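Local atomic coordinates of putative restriction endonuclease domain-containing protein (Anabaena variabilis, PDB entry 3OT2), a protein that is of unknown function but is probably a nuclease of the Uma2 (DUF820) family, related to restriction endonucleases of the PD-(D/E)XK type. Residues 52-57 with 62-67; 13-18 with 68-73. All coordinates share one frame; numbering follows the deposited sequence.

Contacts 1 and 2 follow one another along the chain: residues 62-67 of contact 1 are followed directly by residues 68-73 of contact 2. Contact 1 is nested inside the long loop that contact 2 closes. Their centres lie about 23 Å apart, and the two touch nowhere else. Contact 1 joins helix 40-57 to strand 63-67 of the mixed sheet, and its centre sits about 12 Å from the centre of the chain. The centre of contact 2 lies about 16 Å from that point, where residues 13-18 meet residues 68-73. The bound 1,4-butanediol belongs to contact 2, which supplies Phe15, Leu16, Leu18 and Arg70 to its pocket.

Contact 1: residues 52-57 with 62-67; sequences VINSVV and IARAFL
The side-chain amide of Asn54 pairs with the backbone of Ala65 on both of its polar atoms. The two bonds tie the last turns of helix 40-57 to strand 63-67, which within this chain is an outermost strand of the mixed sheet, consistent with the PD-(D/E)XK fold of its family. OD1 of Asn54 accepts from N of Ala65 at 2.8 Å; the N-H...O angle is 174°, almost straight. ND2 of Asn54 donates to O of Ala65 at 3.1 Å, and that oxygen lies near the amide plane. Together they fix the rotation of the amide. Across the sheet, Arg64 pairs through its backbone with Phe85 of the neighbouring strand. Helix and strand run nearly antiparallel, joined by a short connection; the axes of the two short segments are 7.5 Å apart, with 161° between their directions.

Near the connecting turn, O of Val57 takes two backbone donors. N of Ile62 meets this oxygen almost head-on, 2.9 Å away, with a C=O...N angle of 171°. N of Ala63 is at 3.3 Å from O of Val57 and sits above the carbonyl plane, off its lone pairs. The shared acceptor ties the end of the helix to the start of the strand.

Apolar contacts fill in beside these bonds. CB of Val57 rests 3.8 Å from CB of Ala63. Trp108 and Ile110 of strand 108-112 touch Ile53. CG2 of Ile53, anti to the backbone N, packs 3.8 Å from CB of Ala65.

Contact 2: residues 13-18 with 68-73; sequences DEFLKL and ELRCTF. With BU1 (1,4-butanediol), chain E; EDO (1,2-ethanediol), chain I.
Arg70 brings NH1 to the edge of the Phe15 ring, near the ring plane, 3.6 Å from CE2 of Phe15. The ring and guanidinium planes are 64° apart, so this is no stack and no face-on cation-pi contact. The two side chains border the 1,4-butanediol pocket, between the type I turn Phe15-Leu18 and the segment leading into strand 71-73.

Arg70 starts out extended, with CG anti to the backbone N, and then bends at chi3 (-52°). The bend lays one guanidinium face against the ligand, with C3 of the butanediol 3.8 Å above the plane of the Arg70 group and toward its rim. Phe15 holds CG opposite the backbone N (chi1 167°), and this brings the CE2-CZ side of the ring to Arg70 and the ligand. CZ of Phe15 then lies 3.5 Å from C4 of the ligand.

Leu16 and Thr72 meet tip to tip. CD2 of Leu16 is 3.8 Å from OG1 of Thr72, and CD1 of Leu16 is 3.9 Å from CG2 of Thr72. The hydroxyl of Thr72 has its polar partner in Ser77. The backbone O of Leu16 accepts a hydrogen bond from O5 of the butanediol at 3.0 Å. The diol is also hydrogen-bonded to O of Pro19.

Outside the two segments, Arg70 forms a salt bridge with Glu20 and hydrogen bonds with Ser25 O and Ser77. With an alanine here the guanidinium is gone, and Glu20 would probably lose its charged partner and C3 of the butanediol the flat group beside it. The pocket offers carbon surface from Phe15 and Leu16, a guanidinium face and a backbone acceptor, which is consistent with the binding of a small diol; a natural ligand is not implied.

Contact 1: residues 52-57 with 62-67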
ATOM      1  N   VAL A  52       5.912 -12.744  20.866  1.00 32.98           N
ATOM      2  CA  VAL A  52       7.285 -12.840  20.365  1.00 33.89           C
ATOM      3  C   VAL A  52       8.026 -11.480  20.555  1.00 34.93           C
ATOM      4  O   VAL A  52       9.141 -11.476  21.076  1.00 35.52           O
ATOM      5  CB  VAL A  52       7.294 -13.352  18.908  1.00 39.44           C
ATOM      6  CG1 VAL A  52       8.662 -13.183  18.276  1.00 39.88           C
ATOM      7  CG2 VAL A  52       6.888 -14.821  18.862  1.00 40.84           C
ATOM      8  N   ILE A  53       7.400 -10.346  20.189  1.00 28.72           N
ATOM      9  CA  ILE A  53       8.030  -9.038  20.391  1.00 27.62           C
ATOM     10  C   ILE A  53       8.335  -8.801  21.890  1.00 32.74           C
ATOM     11  O   ILE A  53       9.469  -8.443  22.239  1.00 33.62           O
ATOM     12  CB  ILE A  53       7.166  -7.895  19.793  1.00 27.30           C
ATOM     13  CG1 ILE A  53       7.117  -8.010  18.241  1.00 26.55           C
ATOM     14  CG2 ILE A  53       7.706  -6.502  20.232  1.00 25.50           C
ATOM     15  CD1 ILE A  53       6.003  -7.263  17.661  1.00 24.95           C
ATOM     16  N   ASN A  54       7.349  -9.022  22.768  1.00 30.49           N
ATOM     17  CA  ASN A  54       7.530  -8.785  24.204  1.00 30.81           C
ATOM     18  C   ASN A  54       8.592  -9.707  24.813  1.00 37.12           C
ATOM     19  O   ASN A  54       9.368  -9.249  25.668  1.00 36.14           O
ATOM     20  CB  ASN A  54       6.211  -8.895  24.959  1.00 30.16           C
ATOM     21  CG  ASN A  54       5.410  -7.617  24.922  1.00 33.68           C
ATOM     22  OD1 ASN A  54       5.953  -6.520  24.827  1.00 33.62           O
ATOM     23  ND2 ASN A  54       4.097  -7.719  25.062  1.00 27.95           N
ATOM     24  N   SER A  55       8.712 -10.961  24.314  1.00 32.37           N
ATOM     25  CA  SER A  55       9.746 -11.875  24.823  1.00 33.75           C
ATOM     26  C   SER A  55      11.150 -11.285  24.579  1.00 37.00           C
ATOM     27  O   SER A  55      12.041 -11.500  25.383  1.00 35.68           O
ATOM     28  CB  SER A  55       9.622 -13.259  24.181  1.00 34.80           C
ATOM     29  OG  SER A  55      10.078 -13.225  22.839  1.00 40.14           O
ATOM     30  N   VAL A  56      11.297 -10.485  23.512  1.00 34.77           N
ATOM     31  CA  VAL A  56      12.543  -9.822  23.104  1.00 34.51           C
ATOM     32  C   VAL A  56      12.725  -8.453  23.801  1.00 36.26           C
ATOM     33  O   VAL A  56      13.831  -8.172  24.273  1.00 37.44           O
ATOM     34  CB  VAL A  56      12.610  -9.692  21.546  1.00 38.10           C
ATOM     35  CG1 VAL A  56      13.815  -8.845  21.094  1.00 38.55           C
ATOM     36  CG2 VAL A  56      12.669 -11.069  20.891  1.00 37.87           C
ATOM     37  N   VAL A  57      11.685  -7.613  23.884  1.00 31.41           N
ATOM     38  CA  VAL A  57      11.881  -6.251  24.419  1.00 31.67           C
ATOM     39  C   VAL A  57      11.440  -6.002  25.879  1.00 35.67           C
ATOM     40  O   VAL A  57      11.929  -5.044  26.475  1.00 34.33           O
ATOM     41  CB  VAL A  57      11.233  -5.177  23.502  1.00 34.14           C
ATOM     42  CG1 VAL A  57      11.924  -5.137  22.140  1.00 32.95           C
ATOM     43  CG2 VAL A  57       9.711  -5.365  23.368  1.00 33.11           C
ATOM     44  N   ILE A  62      13.188  -2.582  27.469  1.00 31.10           N
ATOM     45  CA  ILE A  62      13.563  -1.877  26.230  1.00 31.67           C
ATOM     46  C   ILE A  62      12.295  -1.205  25.655  1.00 33.16           C
ATOM     47  O   ILE A  62      12.289  -0.005  25.337  1.00 32.88           O
ATOM     48  CB  ILE A  62      14.221  -2.847  25.200  1.00 34.47           C
ATOM     49  CG1 ILE A  62      15.573  -3.372  25.737  1.00 36.84           C
ATOM     50  CG2 ILE A  62      14.399  -2.157  23.820  1.00 35.41           C
ATOM     51  CD1 ILE A  62      16.065  -4.664  25.104  1.00 40.52           C
ATOM     52  N   ALA A  63      11.229  -1.999  25.515  1.00 29.46           N
ATOM     53  CA  ALA A  63       9.956  -1.551  24.955  1.00 28.60           C
ATOM     54  C   ALA A  63       8.845  -2.470  25.399  1.00 32.06           C
ATOM     55  O   ALA A  63       9.116  -3.489  26.035  1.00 31.51           O
ATOM     56  CB  ALA A  63      10.029  -1.538  23.420  1.00 28.11           C
ATOM     57  N   ARG A  64       7.608  -2.139  25.026  1.00 28.72           N
ATOM     58  CA  ARG A  64       6.438  -2.969  25.327  1.00 28.02           C
ATOM     59  C   ARG A  64       5.465  -2.929  24.152  1.00 32.41           C
ATOM     60  O   ARG A  64       5.158  -1.837  23.628  1.00 30.31           O
ATOM     61  CB  ARG A  64       5.748  -2.527  26.628  1.00 28.12           C
ATOM     62  CG  ARG A  64       4.596  -3.464  27.035  1.00 34.36           C
ATOM     63  CD  ARG A  64       4.212  -3.338  28.479  1.00 36.04           C
ATOM     64  NE  ARG A  64       3.016  -4.152  28.733  1.00 44.57           N
ATOM     65  CZ  ARG A  64       2.428  -4.283  29.919  1.00 55.18           C
ATOM     66  NH1 ARG A  64       2.928  -3.673  30.988  1.00 38.27           N
ATOM     67  NH2 ARG A  64       1.347  -5.037  30.050  1.00 42.71           N
ATOM     68  N   ALA A  65       5.007  -4.131  23.726  1.00 27.82           N
ATOM     69  CA  ALA A  65       4.018  -4.310  22.674  1.00 27.22           C
ATOM     70  C   ALA A  65       2.640  -4.460  23.324  1.00 33.26           C
ATOM     71  O   ALA A  65       2.485  -5.237  24.263  1.00 33.56           O
ATOM     72  CB  ALA A  65       4.349  -5.534  21.833  1.00 27.71           C
ATOM     73  N   PHE A  66       1.660  -3.702  22.831  1.00 29.03           N
ATOM     74  CA  PHE A  66       0.289  -3.692  23.346  1.00 29.22           C
ATOM     75  C   PHE A  66      -0.695  -4.093  22.278  1.00 34.34           C
ATOM     76  O   PHE A  66      -0.582  -3.657  21.135  1.00 31.84           O
ATOM     77  CB  PHE A  66      -0.097  -2.286  23.851  1.00 30.20           C
ATOM     78  CG  PHE A  66       0.804  -1.682  24.888  1.00 31.13           C
ATOM     79  CD1 PHE A  66       0.593  -1.928  26.237  1.00 34.97           C
ATOM     80  CD2 PHE A  66       1.856  -0.850  24.516  1.00 32.23           C
ATOM     81  CE1 PHE A  66       1.426  -1.365  27.189  1.00 36.34           C
ATOM     82  CE2 PHE A  66       2.699  -0.300  25.469  1.00 34.47           C
ATOM     83  CZ  PHE A  66       2.475  -0.551  26.801  1.00 33.85           C
ATOM     84  N   LEU A  67      -1.678  -4.901  22.668  1.00 33.45           N
ATOM     85  CA  LEU A  67      -2.776  -5.331  21.819  1.00 36.23           C
ATOM     86  C   LEU A  67      -3.867  -4.308  21.834  1.00 37.30           C
ATOM     87  O   LEU A  67      -4.313  -3.928  22.922  1.00 36.56           O
ATOM     88  CB  LEU A  67      -3.368  -6.651  22.365  1.00 38.86           C
ATOM     89  CG  LEU A  67      -2.739  -7.946  21.910  1.00 46.03           C
ATOM     90  CD1 LEU A  67      -3.168  -9.086  22.789  1.00 47.75           C
ATOM     91  CD2 LEU A  67      -3.196  -8.292  20.553  1.00 51.47           C
TER

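Contact 2: residues 13-18 with 68-73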
ATOM      1  N   ASP A  13     -12.358  15.904  19.816  1.00 55.26           N
ATOM      2  CA  ASP A  13     -12.728  16.124  21.226  1.00 57.35           C
ATOM      3  C   ASP A  13     -14.105  15.529  21.534  1.00 61.62           C
ATOM      4  O   ASP A  13     -14.261  14.868  22.562  1.00 61.49           O
ATOM      5  CB  ASP A  13     -12.694  17.625  21.587  1.00 62.54           C
ATOM      6  CG  ASP A  13     -11.301  18.243  21.612  1.00 80.93           C
ATOM      7  OD1 ASP A  13     -10.314  17.505  21.912  1.00 80.13           O
ATOM      8  OD2 ASP A  13     -11.192  19.470  21.373  1.00 90.20           O
ATOM      9  N   GLU A  14     -15.077  15.716  20.614  1.00 58.58           N
ATOM     10  CA  GLU A  14     -16.427  15.157  20.710  1.00 59.67           C
ATOM     11  C   GLU A  14     -16.372  13.626  20.593  1.00 59.93           C
ATOM     12  O   GLU A  14     -16.991  12.936  21.400  1.00 60.55           O
ATOM     13  CB  GLU A  14     -17.348  15.748  19.628  1.00 62.91           C
ATOM     14  CG  GLU A  14     -17.830  17.162  19.917  1.00 76.26           C
ATOM     15  CD  GLU A  14     -18.376  17.939  18.732  1.00103.65           C
ATOM     16  OE1 GLU A  14     -18.731  17.312  17.707  1.00 99.62           O
ATOM     17  OE2 GLU A  14     -18.466  19.184  18.838  1.00101.67           O
ATOM     18  N   PHE A  15     -15.601  13.102  19.614  1.00 52.78           N
ATOM     19  CA  PHE A  15     -15.438  11.657  19.392  1.00 49.62           C
ATOM     20  C   PHE A  15     -14.920  10.942  20.647  1.00 52.59           C
ATOM     21  O   PHE A  15     -15.395   9.853  20.965  1.00 53.79           O
ATOM     22  CB  PHE A  15     -14.488  11.371  18.194  1.00 47.82           C
ATOM     23  CG  PHE A  15     -14.035   9.925  18.098  1.00 45.63           C
ATOM     24  CD1 PHE A  15     -14.841   8.966  17.496  1.00 47.16           C
ATOM     25  CD2 PHE A  15     -12.818   9.518  18.648  1.00 43.11           C
ATOM     26  CE1 PHE A  15     -14.438   7.624  17.448  1.00 45.13           C
ATOM     27  CE2 PHE A  15     -12.426   8.172  18.607  1.00 43.22           C
ATOM     28  CZ  PHE A  15     -13.235   7.241  18.000  1.00 41.46           C
ATOM     29  N   LEU A  16     -13.919  11.534  21.324  1.00 48.10           N
ATOM     30  CA  LEU A  16     -13.275  10.948  22.496  1.00 46.98           C
ATOM     31  C   LEU A  16     -14.202  10.888  23.724  1.00 56.09           C
ATOM     32  O   LEU A  16     -13.912  10.143  24.654  1.00 56.76           O
ATOM     33  CB  LEU A  16     -11.973  11.686  22.823  1.00 45.08           C
ATOM     34  CG  LEU A  16     -10.824  11.513  21.806  1.00 46.00           C
ATOM     35  CD1 LEU A  16      -9.746  12.538  22.031  1.00 45.24           C
ATOM     36  CD2 LEU A  16     -10.230  10.097  21.827  1.00 44.03           C
ATOM     37  N   LYS A  17     -15.323  11.618  23.711  1.00 56.44           N
ATOM     38  CA  LYS A  17     -16.297  11.574  24.805  1.00 59.87           C
ATOM     39  C   LYS A  17     -17.267  10.400  24.604  1.00 66.51           C
ATOM     40  O   LYS A  17     -17.947  10.007  25.552  1.00 69.05           O
ATOM     41  CB  LYS A  17     -17.076  12.903  24.914  1.00 64.86           C
ATOM     42  CG  LYS A  17     -16.226  14.106  25.325  1.00 78.68           C
ATOM     43  CD  LYS A  17     -16.990  15.405  25.119  1.00 89.57           C
ATOM     44  CE  LYS A  17     -16.097  16.617  25.123  1.00 98.62           C
ATOM     45  NZ  LYS A  17     -16.838  17.832  24.690  1.00113.59           N
ATOM     46  N   LEU A  18     -17.332   9.847  23.372  1.00 62.38           N
ATOM     47  CA  LEU A  18     -18.232   8.747  23.002  1.00 62.82           C
ATOM     48  C   LEU A  18     -17.815   7.405  23.651  1.00 66.22           C
ATOM     49  O   LEU A  18     -16.637   7.234  24.003  1.00 63.26           O
ATOM     50  CB  LEU A  18     -18.304   8.588  21.469  1.00 61.88           C
ATOM     51  CG  LEU A  18     -18.724   9.818  20.645  1.00 68.04           C
ATOM     52  CD1 LEU A  18     -18.591   9.541  19.162  1.00 66.98           C
ATOM     53  CD2 LEU A  18     -20.147  10.262  20.966  1.00 72.34           C
ATOM     54  N   GLU A  68      -4.365  -3.907  20.645  1.00 33.40           N
ATOM     55  CA  GLU A  68      -5.552  -3.059  20.530  1.00 32.99           C
ATOM     56  C   GLU A  68      -5.542  -1.824  21.480  1.00 36.65           C
ATOM     57  O   GLU A  68      -6.540  -1.550  22.156  1.00 35.53           O
ATOM     58  CB  GLU A  68      -6.808  -3.901  20.818  1.00 35.49           C
ATOM     59  CG  GLU A  68      -6.992  -5.131  19.941  1.00 44.43           C
ATOM     60  CD  GLU A  68      -7.346  -4.849  18.497  1.00 46.57           C
ATOM     61  OE1 GLU A  68      -7.945  -3.785  18.239  1.00 44.95           O
ATOM     62  OE2 GLU A  68      -7.054  -5.702  17.625  1.00 41.47           O
ATOM     63  N   LEU A  69      -4.438  -1.065  21.493  1.00 31.87           N
ATOM     64  CA  LEU A  69      -4.317   0.126  22.321  1.00 32.50           C
ATOM     65  C   LEU A  69      -4.683   1.367  21.494  1.00 35.16           C
ATOM     66  O   LEU A  69      -4.222   1.505  20.357  1.00 31.34           O
ATOM     67  CB  LEU A  69      -2.873   0.226  22.862  1.00 32.72           C
ATOM     68  CG  LEU A  69      -2.488   1.476  23.643  1.00 38.89           C
ATOM     69  CD1 LEU A  69      -3.117   1.474  25.051  1.00 39.75           C
ATOM     70  CD2 LEU A  69      -0.979   1.609  23.731  1.00 39.65           C
ATOM     71  N   ARG A  70      -5.517   2.265  22.058  1.00 32.44           N
ATOM     72  CA  ARG A  70      -5.895   3.494  21.371  1.00 32.95           C
ATOM     73  C   ARG A  70      -4.751   4.508  21.410  1.00 36.15           C
ATOM     74  O   ARG A  70      -4.181   4.762  22.469  1.00 35.31           O
ATOM     75  CB  ARG A  70      -7.181   4.086  21.965  1.00 34.62           C
ATOM     76  CG  ARG A  70      -7.592   5.432  21.354  1.00 34.00           C
ATOM     77  CD  ARG A  70      -9.014   5.860  21.736  1.00 27.54           C
ATOM     78  NE  ARG A  70      -9.997   4.812  21.464  1.00 34.81           N
ATOM     79  CZ  ARG A  70     -10.537   4.581  20.273  1.00 46.11           C
ATOM     80  NH1 ARG A  70     -10.226   5.349  19.232  1.00 29.87           N
ATOM     81  NH2 ARG A  70     -11.387   3.582  20.111  1.00 36.44           N
ATOM     82  N   CYS A  71      -4.402   5.053  20.244  1.00 32.28           N
ATOM     83  CA  CYS A  71      -3.388   6.085  20.075  1.00 32.56           C
ATOM     84  C   CYS A  71      -4.039   7.286  19.426  1.00 35.81           C
ATOM     85  O   CYS A  71      -4.549   7.175  18.309  1.00 35.10           O
ATOM     86  CB  CYS A  71      -2.207   5.560  19.265  1.00 32.18           C
ATOM     87  SG  CYS A  71      -1.292   4.233  20.097  1.00 36.13           S
ATOM     88  N   THR A  72      -4.079   8.419  20.151  1.00 33.59           N
ATOM     89  CA  THR A  72      -4.720   9.647  19.678  1.00 33.66           C
ATOM     90  C   THR A  72      -3.661  10.720  19.450  1.00 38.17           C
ATOM     91  O   THR A  72      -3.048  11.188  20.406  1.00 37.81           O
ATOM     92  CB  THR A  72      -5.808  10.095  20.668  1.00 38.40           C
ATOM     93  OG1 THR A  72      -6.720   9.017  20.849  1.00 39.61           O
ATOM     94  CG2 THR A  72      -6.579  11.347  20.194  1.00 37.79           C
ATOM     95  N   PHE A  73      -3.477  11.139  18.183  1.00 34.24           N
ATOM     96  CA  PHE A  73      -2.484  12.146  17.812  1.00 34.55           C
ATOM     97  C   PHE A  73      -2.778  12.658  16.404  1.00 38.28           C
ATOM     98  O   PHE A  73      -3.433  11.968  15.619  1.00 36.57           O
ATOM     99  CB  PHE A  73      -1.049  11.553  17.892  1.00 35.14           C
ATOM    100  CG  PHE A  73      -0.860  10.325  17.030  1.00 35.08           C
ATOM    101  CD1 PHE A  73      -1.147   9.056  17.525  1.00 37.52           C
ATOM    102  CD2 PHE A  73      -0.447  10.441  15.709  1.00 36.10           C
ATOM    103  CE1 PHE A  73      -0.999   7.928  16.723  1.00 36.75           C
ATOM    104  CE2 PHE A  73      -0.282   9.306  14.910  1.00 37.41           C
ATOM    105  CZ  PHE A  73      -0.569   8.064  15.419  1.00 35.43           C
TER
HETATM  106  C1  BU1 E 189     -12.655   6.729  23.473  1.00 43.23           C
HETATM  107  C2  BU1 E 189     -13.423   6.950  22.169  1.00 44.06           C
HETATM  108  C3  BU1 E 189     -14.214   5.664  21.924  1.00 44.24           C
HETATM  109  C4  BU1 E 189     -15.043   5.780  20.662  1.00 45.26           C
HETATM  110  O5  BU1 E 189     -12.078   7.968  23.867  1.00 44.89           O
HETATM  111  O6  BU1 E 189     -15.664   4.491  20.470  1.00 46.77           O
HETATM  112  C1  EDO I 197      -9.317   0.289  23.719  1.00 64.47           C
HETATM  113  O1  EDO I 197      -9.118   1.618  24.195  1.00 65.60           O
HETATM  114  C2  EDO I 197      -9.398   0.341  22.207  1.00 62.78           C
HETATM  115  O2  EDO I 197      -9.654  -0.984  21.741  1.00 72.93           O